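PDB 5GYY: S-locus protein 11, which is probably the small secreted, disulfide-rich pollen determinant of Brassica self-incompatibility, a defensin-like ligand recognised by the S-locus receptor kinase of the stigma. Local coordinates for residues C[29-32]-C[36-39]. Residues are numbered along the deposited sequence; the frame is centred on the assembly and turned at random.
Sequences AFYT and NQKA
At the edge of the Tyr31 ring, near its plane, lies Lys38 C, the carbonyl carbon, 3.7 Å from Tyr31 CE2. Gln37 O and Ala39 N approach obliquely, the latter 3.5 Å from Tyr31 CE2, while the methyl Ala39 CB makes apolar contact with Tyr31 CD2 at 3.7 Å. With CG anti to the backbone N (chi1 174°), the ring reaches across to the loop. At its far end Tyr31 OH lies 3.6 Å from Gln37 NE2, a packing contact in which the ring and amide planes are inclined by 45°.

Gln37 O also faces Thr32: Thr32 OG1, also hydrogen-bonded with Glu28 O, lies 3.1 Å from Gln37 O. Thr32 CA adds a CA-H...O contact to Gln37 O at 3.2 Å. One turn on, Asn36 N donates to Thr32 O at 2.8 Å, somewhat bent (140° at the hydrogen), and positive phi at Asn36 breaks the helical path.

The loop thus folds back along the end of helix 23-35 before entering strand 41-45. Tyr31 also packs on Leu13 and edge-to-face with His11 of strand 9-16, and on Cys55 and Ile57 of strand 50-57, joining helix, loop and sheet in this defensin-like fold.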
loop_
_atom_site.group_PDB
_atom_site.type_symbol
_atom_site.label_atom_id
_atom_site.label_comp_id
_atom_site.label_asym_id
_atom_site.label_seq_id
_atom_site.Cartn_x
_atom_site.Cartn_y
_atom_site.Cartn_z
ATOM N N ALA C 29 -18.660 -15.364 -11.500
ATOM C CA ALA C 29 -19.180 -14.741 -12.700
ATOM C C ALA C 29 -18.009 -14.352 -13.610
ATOM O O ALA C 29 -18.080 -14.528 -14.824
ATOM C CB ALA C 29 -20.023 -13.495 -12.330
ATOM N N PHE C 30 -16.943 -13.829 -12.992
ATOM C CA PHE C 30 -15.700 -13.453 -13.661
ATOM C C PHE C 30 -15.116 -14.678 -14.367
ATOM O O PHE C 30 -14.729 -14.611 -15.539
ATOM C CB PHE C 30 -14.707 -12.897 -12.624
ATOM C CG PHE C 30 -13.443 -12.294 -13.216
ATOM C CD1 PHE C 30 -13.402 -11.840 -14.526
ATOM C CD2 PHE C 30 -12.291 -12.181 -12.442
ATOM C CE1 PHE C 30 -12.231 -11.274 -15.061
ATOM C CE2 PHE C 30 -11.129 -11.623 -12.959
ATOM C CZ PHE C 30 -11.099 -11.167 -14.276
ATOM N N TYR C 31 -15.094 -15.806 -13.660
ATOM C CA TYR C 31 -14.589 -17.048 -14.231
ATOM C C TYR C 31 -15.393 -17.465 -15.456
ATOM O O TYR C 31 -14.825 -17.696 -16.531
ATOM C CB TYR C 31 -14.570 -18.173 -13.196
ATOM C CG TYR C 31 -14.181 -19.520 -13.784
ATOM C CD1 TYR C 31 -12.847 -19.829 -14.039
ATOM C CD2 TYR C 31 -15.148 -20.479 -14.088
ATOM C CE1 TYR C 31 -12.484 -21.048 -14.586
ATOM C CE2 TYR C 31 -14.795 -21.711 -14.633
ATOM C CZ TYR C 31 -13.461 -21.988 -14.879
ATOM O OH TYR C 31 -13.097 -23.201 -15.413
ATOM N N THR C 32 -16.711 -17.536 -15.297
ATOM C CA THR C 32 -17.586 -17.909 -16.399
ATOM C C THR C 32 -17.369 -17.013 -17.614
ATOM O O THR C 32 -17.253 -17.491 -18.743
ATOM C CB THR C 32 -19.044 -17.842 -15.982
ATOM O OG1 THR C 32 -19.240 -18.706 -14.855
ATOM C CG2 THR C 32 -19.950 -18.273 -17.134
ATOM N N ASN C 36 -16.189 -19.482 -20.319
ATOM C CA ASN C 36 -17.474 -19.952 -20.829
ATOM C C ASN C 36 -17.992 -21.186 -20.098
ATOM O O ASN C 36 -18.963 -21.813 -20.523
ATOM C CB ASN C 36 -17.414 -20.223 -22.332
ATOM C CG ASN C 36 -17.746 -19.006 -23.148
ATOM O OD1 ASN C 36 -16.850 -18.317 -23.629
ATOM N ND2 ASN C 36 -19.033 -18.723 -23.302
ATOM N N GLN C 37 -17.351 -21.539 -18.996
ATOM C CA GLN C 37 -17.871 -22.630 -18.194
ATOM C C GLN C 37 -18.069 -22.230 -16.732
ATOM O O GLN C 37 -17.874 -21.069 -16.353
ATOM C CB GLN C 37 -17.024 -23.901 -18.366
ATOM C CG GLN C 37 -15.524 -23.769 -18.276
ATOM C CD GLN C 37 -14.848 -25.049 -18.769
ATOM O OE1 GLN C 37 -15.308 -25.649 -19.739
ATOM N NE2 GLN C 37 -13.777 -25.482 -18.094
ATOM N N LYS C 38 -18.509 -23.195 -15.937
ATOM C CA LYS C 38 -18.860 -22.976 -14.539
ATOM C C LYS C 38 -17.824 -23.650 -13.646
ATOM O O LYS C 38 -17.383 -24.767 -13.925
ATOM C CB LYS C 38 -20.245 -23.578 -14.273
ATOM C CG LYS C 38 -20.999 -23.023 -13.076
ATOM C CD LYS C 38 -22.435 -23.550 -13.046
ATOM C CE LYS C 38 -23.302 -22.831 -12.011
ATOM N NZ LYS C 38 -22.836 -23.046 -10.609
ATOM N N ALA C 39 -17.407 -22.961 -12.590
ATOM C CA ALA C 39 -16.491 -23.563 -11.632
ATOM C C ALA C 39 -17.318 -24.183 -10.527
ATOM O O ALA C 39 -18.489 -23.846 -10.373
ATOM C CB ALA C 39 -15.529 -22.537 -11.070
#